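PDB 2XC8: GENE 22 product from Bacillus phage spp1, which is of unknown function but shares its fold with a domain of the receptor-binding protein of lactococcal phage p2. Local coordinates for residues 54-59 / 75-80; 61-66 / 90-95. One frame throughout, in Å; residues are numbered along the deposited sequence.

How the interactions relate
Strand 56-64 is common to both interactions, which use its two ends and its two edges. Interaction 1 joins its first half to strand 71-79 in a regular antiparallel hairpin; interaction 2 joins its far end to strand 93-103, on its other flank. Both are partly buried: in interaction 1 V56, Y58, C76 and A78 are buried and Y79 exposed, in interaction 2 Y61 to M64 are buried and V66 and R93 exposed. Interaction 1 is mostly apolar, with a lysine among tyrosine hydroxyls; interaction 2 has fewer backbone bonds and adds a buried histidine hydrogen-bonded to a glutamate. The centres lie 20 Å apart, yet C76 CB packs 3.6 Å from Y61 CE2.

Interaction 1: residues 54-59 / 75-80; sequences YPVEYM and LCKAYL
Strands 56-59 and 75-79, from the two arms of a beta hairpin, run antiparallel with axes 4.6 Å apart at 166°; E57 with A78 and M59 with C76 are hydrogen-bonded pairs, V56 with Y79 and Y58 with K77 non-hydrogen-bonded ones, and L80 N extends the ladder with a 2.8 Å bond to P55 O. On the face of V56, Y58, K77 and Y79, the K77 chain lies alongside the Y58 ring. K77 CG, anti to the backbone N (chi1 -159°), comes to 3.6 Å from Y58 CE1, while V56 CG1 packs against K77 CG and CE. K77 NZ makes weak hydrogen bonds to Y58 OH at 3.2 Å and Y79 OH at 3.3 Å. The stronger partner of Y58 OH is T49 O. Just past the end of its strand, L80 crosses E57 at about a right angle, with L80 CD2 3.5 Å from E57 OE2 and L80 CD1 3.8 Å from P55 CB. C76, beside M59 on the face shared with E57 and A78, is disulfide-bonded to C86. Strand 93-103 flanks the 54-59 side through backbone bonds of V56 with V103 and Y58 with V101, while L75 and C76 pair in parallel with a strand of the second subunit, continuing the sheet.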
ATOM      1  N   TYR B  54     -15.460 -22.950  -4.883  1.00 21.62           N
ATOM      2  CA  TYR B  54     -13.997 -23.015  -4.916  1.00 20.62           C
ATOM      3  C   TYR B  54     -13.271 -21.714  -4.583  1.00 24.14           C
ATOM      4  O   TYR B  54     -13.865 -20.635  -4.665  1.00 24.20           O
ATOM      5  CB  TYR B  54     -13.518 -23.388  -6.325  1.00 21.57           C
ATOM      6  CG  TYR B  54     -14.256 -24.546  -6.948  1.00 23.79           C
ATOM      7  CD1 TYR B  54     -13.970 -25.859  -6.584  1.00 25.48           C
ATOM      8  CD2 TYR B  54     -15.240 -24.329  -7.911  1.00 25.06           C
ATOM      9  CE1 TYR B  54     -14.650 -26.927  -7.154  1.00 26.97           C
ATOM     10  CE2 TYR B  54     -15.923 -25.388  -8.490  1.00 26.53           C
ATOM     11  CZ  TYR B  54     -15.624 -26.682  -8.109  1.00 34.17           C
ATOM     12  OH  TYR B  54     -16.308 -27.722  -8.690  1.00 36.80           O
ATOM     13  N   PRO B  55     -11.979 -21.811  -4.198  1.00 20.02           N
ATOM     14  CA  PRO B  55     -11.266 -20.568  -3.930  1.00 19.46           C
ATOM     15  C   PRO B  55     -10.914 -20.068  -5.325  1.00 23.95           C
ATOM     16  O   PRO B  55     -10.761 -20.872  -6.248  1.00 23.14           O
ATOM     17  CB  PRO B  55      -9.996 -21.024  -3.201  1.00 20.67           C
ATOM     18  CG  PRO B  55     -10.310 -22.361  -2.638  1.00 25.24           C
ATOM     19  CD  PRO B  55     -11.315 -22.964  -3.553  1.00 20.78           C
ATOM     20  N   VAL B  56     -10.793 -18.753  -5.475  1.00 21.42           N
ATOM     21  CA  VAL B  56     -10.489 -18.155  -6.772  1.00 21.37           C
ATOM     22  C   VAL B  56      -9.144 -17.435  -6.740  1.00 24.85           C
ATOM     23  O   VAL B  56      -8.891 -16.619  -5.852  1.00 24.38           O
ATOM     24  CB  VAL B  56     -11.597 -17.172  -7.226  1.00 25.87           C
ATOM     25  CG1 VAL B  56     -11.299 -16.651  -8.613  1.00 25.79           C
ATOM     26  CG2 VAL B  56     -12.961 -17.842  -7.207  1.00 26.47           C
ATOM     27  N   GLU B  57      -8.288 -17.743  -7.712  1.00 21.22           N
ATOM     28  CA  GLU B  57      -6.997 -17.073  -7.859  1.00 21.07           C
ATOM     29  C   GLU B  57      -7.094 -15.939  -8.872  1.00 24.47           C
ATOM     30  O   GLU B  57      -7.549 -16.142  -9.999  1.00 23.46           O
ATOM     31  CB  GLU B  57      -5.920 -18.063  -8.303  1.00 22.66           C
ATOM     32  CG  GLU B  57      -5.536 -19.099  -7.261  1.00 35.43           C
ATOM     33  CD  GLU B  57      -4.464 -20.055  -7.754  1.00 57.47           C
ATOM     34  OE1 GLU B  57      -4.375 -20.293  -8.978  1.00 56.55           O
ATOM     35  OE2 GLU B  57      -3.707 -20.574  -6.907  1.00 47.80           O
ATOM     36  N   TYR B  58      -6.665 -14.749  -8.461  1.00 21.27           N
ATOM     37  CA  TYR B  58      -6.623 -13.591  -9.349  1.00 21.15           C
ATOM     38  C   TYR B  58      -5.187 -13.201  -9.654  1.00 28.09           C
ATOM     39  O   TYR B  58      -4.363 -13.066  -8.745  1.00 25.93           O
ATOM     40  CB  TYR B  58      -7.372 -12.409  -8.737  1.00 20.75           C
ATOM     41  CG  TYR B  58      -8.871 -12.569  -8.751  1.00 20.38           C
ATOM     42  CD1 TYR B  58      -9.620 -12.183  -9.863  1.00 21.75           C
ATOM     43  CD2 TYR B  58      -9.543 -13.106  -7.656  1.00 20.59           C
ATOM     44  CE1 TYR B  58     -11.001 -12.330  -9.882  1.00 21.51           C
ATOM     45  CE2 TYR B  58     -10.923 -13.255  -7.664  1.00 21.48           C
ATOM     46  CZ  TYR B  58     -11.645 -12.867  -8.781  1.00 25.59           C
ATOM     47  OH  TYR B  58     -13.011 -13.010  -8.799  1.00 19.62           O
HETATM   48  N   MSE B  59      -4.902 -13.006 -10.924  1.00 29.80           N
HETATM   49  CA  MSE B  59      -3.599 -12.645 -11.401  1.00 32.57           C
HETATM   50  C   MSE B  59      -3.555 -11.505 -12.369  1.00 31.68           C
HETATM   51  O   MSE B  59      -4.125 -11.542 -13.411  1.00 30.14           O
HETATM   52  CB  MSE B  59      -2.964 -13.843 -12.047  1.00 38.00           C
HETATM   53  CG  MSE B  59      -1.622 -14.108 -11.530  1.00 49.96           C
HETATM   54 SE   MSE B  59      -1.519 -15.446 -10.201  1.00 63.49          SE
HETATM   55  CE  MSE B  59      -0.845 -16.743 -11.364  1.00 60.48           C
ATOM     56  N   LEU B  75      -5.753  -9.746 -16.937  1.00 22.97           N
ATOM     57  CA  LEU B  75      -6.152 -10.417 -15.706  1.00 22.16           C
ATOM     58  C   LEU B  75      -6.508 -11.872 -15.962  1.00 26.87           C
ATOM     59  O   LEU B  75      -7.313 -12.182 -16.844  1.00 26.25           O
ATOM     60  CB  LEU B  75      -7.332  -9.697 -15.040  1.00 21.97           C
ATOM     61  CG  LEU B  75      -7.887 -10.235 -13.714  1.00 25.79           C
ATOM     62  CD1 LEU B  75      -6.978  -9.887 -12.540  1.00 24.64           C
ATOM     63  CD2 LEU B  75      -9.289  -9.699 -13.474  1.00 27.71           C
ATOM     64  N   CYS B  76      -5.893 -12.759 -15.187  1.00 23.55           N
ATOM     65  CA  CYS B  76      -6.258 -14.164 -15.204  1.00 23.66           C
ATOM     66  C   CYS B  76      -7.004 -14.528 -13.927  1.00 27.72           C
ATOM     67  O   CYS B  76      -6.615 -14.130 -12.825  1.00 26.34           O
ATOM     68  CB  CYS B  76      -5.028 -15.054 -15.381  1.00 24.30           C
ATOM     69  SG  CYS B  76      -5.422 -16.809 -15.521  1.00 28.77           S
ATOM     70  N   LYS B  77      -8.091 -15.253 -14.080  1.00 24.79           N
ATOM     71  CA  LYS B  77      -8.853 -15.805 -12.997  1.00 24.57           C
ATOM     72  C   LYS B  77      -8.882 -17.329 -13.056  1.00 29.09           C
ATOM     73  O   LYS B  77      -9.145 -17.928 -14.037  1.00 29.37           O
ATOM     74  CB  LYS B  77     -10.261 -15.257 -13.058  1.00 28.36           C
ATOM     75  CG  LYS B  77     -11.053 -15.316 -11.807  1.00 46.07           C
ATOM     76  CD  LYS B  77     -12.545 -15.234 -12.079  1.00 59.25           C
ATOM     77  CE  LYS B  77     -13.371 -15.635 -10.867  1.00 71.26           C
ATOM     78  NZ  LYS B  77     -14.672 -14.956 -10.752  1.00 77.14           N
ATOM     79  N   ALA B  78      -8.594 -17.958 -11.961  1.00 25.54           N
ATOM     80  CA  ALA B  78      -8.616 -19.416 -11.897  1.00 25.57           C
ATOM     81  C   ALA B  78      -9.414 -19.917 -10.702  1.00 30.07           C
ATOM     82  O   ALA B  78      -9.275 -19.406  -9.590  1.00 29.22           O
ATOM     83  CB  ALA B  78      -7.199 -19.972 -11.859  1.00 26.02           C
ATOM     84  N   TYR B  79     -10.248 -20.922 -10.947  1.00 27.57           N
ATOM     85  CA  TYR B  79     -11.015 -21.572  -9.896  1.00 27.69           C
ATOM     86  C   TYR B  79     -10.217 -22.765  -9.386  1.00 31.14           C
ATOM     87  O   TYR B  79      -9.903 -23.681 -10.151  1.00 30.58           O
ATOM     88  CB  TYR B  79     -12.380 -22.019 -10.428  1.00 29.89           C
ATOM     89  CG  TYR B  79     -13.252 -20.883 -10.922  1.00 32.81           C
ATOM     90  CD1 TYR B  79     -14.233 -20.324 -10.104  1.00 35.31           C
ATOM     91  CD2 TYR B  79     -13.093 -20.363 -12.210  1.00 34.23           C
ATOM     92  CE1 TYR B  79     -15.035 -19.279 -10.552  1.00 37.96           C
ATOM     93  CE2 TYR B  79     -13.887 -19.317 -12.667  1.00 35.68           C
ATOM     94  CZ  TYR B  79     -14.856 -18.781 -11.834  1.00 43.56           C
ATOM     95  OH  TYR B  79     -15.647 -17.749 -12.282  1.00 45.40           O
ATOM     96  N   LEU B  80      -9.873 -22.738  -8.099  1.00 27.81           N
ATOM     97  CA  LEU B  80      -9.081 -23.808  -7.492  1.00 27.90           C
ATOM     98  C   LEU B  80      -9.891 -25.093  -7.324  1.00 31.53           C
ATOM     99  O   LEU B  80     -10.399 -25.392  -6.238  1.00 31.21           O
ATOM    100  CB  LEU B  80      -8.468 -23.364  -6.156  1.00 27.98           C
ATOM    101  CG  LEU B  80      -7.191 -22.512  -6.178  1.00 33.01           C
ATOM    102  CD1 LEU B  80      -6.750 -22.194  -4.751  1.00 32.85           C
ATOM    103  CD2 LEU B  80      -6.061 -23.210  -6.938  1.00 36.56           C
TER

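Interaction 2: residues 61-66 / 90-95; sequences YLHMNV and GNERLI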
ATOM      1  N   TYR B  61      -1.415  -8.994 -14.819  1.00 20.99           N
ATOM      2  CA  TYR B  61      -0.191  -8.917 -15.616  1.00 20.24           C
ATOM      3  C   TYR B  61      -0.010  -7.543 -16.252  1.00 23.43           C
ATOM      4  O   TYR B  61      -0.958  -6.968 -16.791  1.00 23.12           O
ATOM      5  CB  TYR B  61      -0.186  -9.985 -16.716  1.00 21.84           C
ATOM      6  CG  TYR B  61      -0.490 -11.393 -16.248  1.00 23.15           C
ATOM      7  CD1 TYR B  61       0.389 -12.077 -15.406  1.00 24.66           C
ATOM      8  CD2 TYR B  61      -1.646 -12.049 -16.667  1.00 23.83           C
ATOM      9  CE1 TYR B  61       0.112 -13.373 -14.980  1.00 24.49           C
ATOM     10  CE2 TYR B  61      -1.929 -13.346 -16.248  1.00 24.24           C
ATOM     11  CZ  TYR B  61      -1.046 -14.001 -15.405  1.00 29.59           C
ATOM     12  OH  TYR B  61      -1.322 -15.282 -14.988  1.00 27.90           O
ATOM     13  N   LEU B  62       1.214  -7.024 -16.182  1.00 19.93           N
ATOM     14  CA  LEU B  62       1.589  -5.820 -16.912  1.00 19.44           C
ATOM     15  C   LEU B  62       2.585  -6.207 -17.998  1.00 24.09           C
ATOM     16  O   LEU B  62       3.706  -6.627 -17.706  1.00 23.96           O
ATOM     17  CB  LEU B  62       2.181  -4.762 -15.973  1.00 19.08           C
ATOM     18  CG  LEU B  62       2.429  -3.359 -16.539  1.00 23.42           C
ATOM     19  CD1 LEU B  62       1.120  -2.620 -16.795  1.00 23.05           C
ATOM     20  CD2 LEU B  62       3.322  -2.550 -15.612  1.00 24.73           C
ATOM     21  N   HIS B  63       2.157  -6.078 -19.250  1.00 20.74           N
ATOM     22  CA  HIS B  63       2.963  -6.490 -20.396  1.00 20.98           C
ATOM     23  C   HIS B  63       3.061  -5.386 -21.442  1.00 25.29           C
ATOM     24  O   HIS B  63       2.226  -4.480 -21.486  1.00 23.28           O
ATOM     25  CB  HIS B  63       2.392  -7.767 -21.018  1.00 21.73           C
ATOM     26  CG  HIS B  63       0.914  -7.717 -21.243  1.00 24.72           C
ATOM     27  ND1 HIS B  63       0.353  -7.175 -22.379  1.00 27.08           N
ATOM     28  CD2 HIS B  63      -0.119  -8.126 -20.472  1.00 25.56           C
ATOM     29  CE1 HIS B  63      -0.963  -7.258 -22.300  1.00 25.90           C
ATOM     30  NE2 HIS B  63      -1.275  -7.831 -21.152  1.00 25.49           N
HETATM   31  N   MSE B  64       4.087  -5.475 -22.286  1.00 25.17           N
HETATM   32  CA  MSE B  64       4.358  -4.457 -23.292  1.00 27.54           C
HETATM   33  C   MSE B  64       4.583  -5.018 -24.693  1.00 29.71           C
HETATM   34  O   MSE B  64       5.239  -6.049 -24.859  1.00 29.27           O
HETATM   35  CB  MSE B  64       5.596  -3.646 -22.895  1.00 31.65           C
HETATM   36  CG  MSE B  64       5.912  -2.470 -23.815  1.00 42.31           C
HETATM   37 SE   MSE B  64       7.732  -1.808 -23.599  1.00 54.62          SE
HETATM   38  CE  MSE B  64       7.620  -1.238 -21.742  1.00 50.13           C
ATOM     39  N   ASN B  65       4.026  -4.338 -25.693  1.00 25.33           N
ATOM     40  CA  ASN B  65       4.267  -4.736 -27.072  1.00 25.96           C
ATOM     41  C   ASN B  65       5.575  -4.015 -27.370  1.00 30.79           C
ATOM     42  O   ASN B  65       5.614  -2.785 -27.390  1.00 30.44           O
ATOM     43  CB  ASN B  65       3.144  -4.254 -27.998  1.00 23.67           C
ATOM     44  CG  ASN B  65       3.408  -4.561 -29.469  1.00 30.69           C
ATOM     45  OD1 ASN B  65       4.446  -4.193 -30.025  1.00 27.70           O
ATOM     46  ND2 ASN B  65       2.453  -5.223 -30.110  1.00 22.41           N
ATOM     47  N   VAL B  66       6.644  -4.778 -27.585  1.00 28.28           N
ATOM     48  CA  VAL B  66       7.990  -4.203 -27.726  1.00 29.39           C
ATOM     49  C   VAL B  66       8.185  -3.326 -28.968  1.00 35.34           C
ATOM     50  O   VAL B  66       9.065  -2.460 -28.985  1.00 35.78           O
ATOM     51  CB  VAL B  66       9.113  -5.283 -27.652  1.00 34.90           C
ATOM     52  CG1 VAL B  66       9.201  -5.869 -26.247  1.00 33.82           C
ATOM     53  CG2 VAL B  66       8.903  -6.382 -28.697  1.00 36.01           C
ATOM     54  N   GLY B  90       0.727 -14.802 -23.620  1.00 41.16           N
ATOM     55  CA  GLY B  90       0.970 -13.953 -24.798  1.00 40.15           C
ATOM     56  C   GLY B  90       2.327 -13.604 -25.394  1.00 41.97           C
ATOM     57  O   GLY B  90       3.373 -13.830 -24.780  1.00 41.69           O
ATOM     58  N   ASN B  91       2.279 -13.047 -26.607  1.00 36.45           N
ATOM     59  CA  ASN B  91       3.450 -12.585 -27.366  1.00 34.78           C
ATOM     60  C   ASN B  91       4.169 -11.416 -26.710  1.00 35.66           C
ATOM     61  O   ASN B  91       5.397 -11.309 -26.785  1.00 35.58           O
ATOM     62  CB  ASN B  91       3.014 -12.167 -28.778  1.00 33.91           C
ATOM     63  CG  ASN B  91       4.173 -11.678 -29.643  1.00 50.22           C
ATOM     64  OD1 ASN B  91       5.250 -12.275 -29.666  1.00 41.57           O
ATOM     65  ND2 ASN B  91       3.944 -10.589 -30.370  1.00 39.18           N
ATOM     66  N   GLU B  92       3.394 -10.539 -26.078  1.00 29.59           N
ATOM     67  CA  GLU B  92       3.929  -9.321 -25.486  1.00 27.97           C
ATOM     68  C   GLU B  92       4.857  -9.607 -24.313  1.00 30.82           C
ATOM     69  O   GLU B  92       4.698 -10.607 -23.605  1.00 29.75           O
ATOM     70  CB  GLU B  92       2.796  -8.375 -25.078  1.00 28.79           C
ATOM     71  CG  GLU B  92       2.013  -7.822 -26.266  1.00 36.31           C
ATOM     72  CD  GLU B  92       0.963  -6.795 -25.877  1.00 51.77           C
ATOM     73  OE1 GLU B  92       1.050  -6.223 -24.769  1.00 35.35           O
ATOM     74  OE2 GLU B  92       0.048  -6.552 -26.692  1.00 49.36           O
ATOM     75  N   ARG B  93       5.866  -8.785 -24.151  1.00 27.61           N
ATOM     76  CA  ARG B  93       6.797  -8.894 -23.066  1.00 27.08           C
ATOM     77  C   ARG B  93       6.152  -8.641 -21.717  1.00 29.61           C
ATOM     78  O   ARG B  93       5.624  -7.627 -21.448  1.00 28.86           O
ATOM     79  CB  ARG B  93       7.974  -7.958 -23.283  1.00 27.51           C
ATOM     80  CG  ARG B  93       9.058  -8.136 -22.276  1.00 38.99           C
ATOM     81  CD  ARG B  93      10.173  -7.158 -22.362  1.00 50.35           C
ATOM     82  NE  ARG B  93      10.947  -7.268 -21.147  1.00 62.01           N
ATOM     83  CZ  ARG B  93      11.984  -6.517 -20.822  1.00 78.45           C
ATOM     84  NH1 ARG B  93      12.404  -5.569 -21.621  1.00 65.84           N
ATOM     85  NH2 ARG B  93      12.608  -6.730 -19.685  1.00 65.48           N
ATOM     86  N   LEU B  94       6.238  -9.626 -20.858  1.00 25.26           N
ATOM     87  CA  LEU B  94       5.713  -9.494 -19.533  1.00 24.93           C
ATOM     88  C   LEU B  94       6.686  -8.728 -18.677  1.00 28.40           C
ATOM     89  O   LEU B  94       7.827  -9.046 -18.577  1.00 27.69           O
ATOM     90  CB  LEU B  94       5.351 -10.831 -18.915  1.00 25.10           C
ATOM     91  CG  LEU B  94       4.864 -10.889 -17.476  1.00 30.20           C
ATOM     92  CD1 LEU B  94       3.483 -10.447 -17.262  1.00 30.11           C
ATOM     93  CD2 LEU B  94       4.997 -12.256 -17.032  1.00 34.19           C
ATOM     94  N   ILE B  95       6.178  -7.681 -18.079  1.00 24.41           N
ATOM     95  CA  ILE B  95       6.976  -6.757 -17.342  1.00 24.10           C
ATOM     96  C   ILE B  95       6.881  -7.081 -15.884  1.00 29.04           C
ATOM     97  O   ILE B  95       7.867  -7.257 -15.271  1.00 28.51           O
ATOM     98  CB  ILE B  95       6.558  -5.297 -17.626  1.00 27.01           C
ATOM     99  CG1 ILE B  95       6.710  -4.942 -19.103  1.00 27.11           C
ATOM    100  CG2 ILE B  95       7.318  -4.376 -16.798  1.00 27.60           C
ATOM    101  CD1 ILE B  95       8.079  -5.044 -19.669  1.00 30.60           C
TER
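H63 and E92 make the polar side-chain contact: H63 ND1 donates to E92 OE1 over 2.7 Å, with an N-H...O angle of 154°. The oxygen lies in the imidazole plane, at the ring edge, but the nitrogen approaches from above the carboxylate plane, the two planes being 63° apart. The histidine's CG stands between its backbone N and carbonyl carbon (chi1 48°), which places the ring beside E92, where ND1 meets the carboxylate. With NE2 bonded to S74 OG, both ring nitrogens are engaged and the ring's rotation is fixed.

Backbone hydrogen bonds form a short ladder, the start of the antiparallel pairing of strands 56-64 and 93-103 within the five-stranded mixed sheet. M64 and R93 are a hydrogen-bonded pair, M64 N to R93 O at 2.8 Å and R93 N to M64 O at 2.9 Å, the latter more bent. I95 N reaches L62 O at 2.7 Å. H63 and L94 form the non-hydrogen-bonded pair between them.

Apolar contacts are few. L94 CD1 lies 3.7 Å from Y61 CB, and I95 CG1 lies 4.2 Å from M64 CB. The V66 and R93 side chains cross at about a right angle, V66 CG1 3.8 Å from R93 CB.

Y88 meets the rings of both Y61 and H63. M64 and I95 touch L31 of strand 23-33 and W11 of strand 11-13, which belong to the second, four-stranded sheet, while strand 71-79 borders the 61-66 side through backbone bonds of Y61 with S74 and H63 with S72.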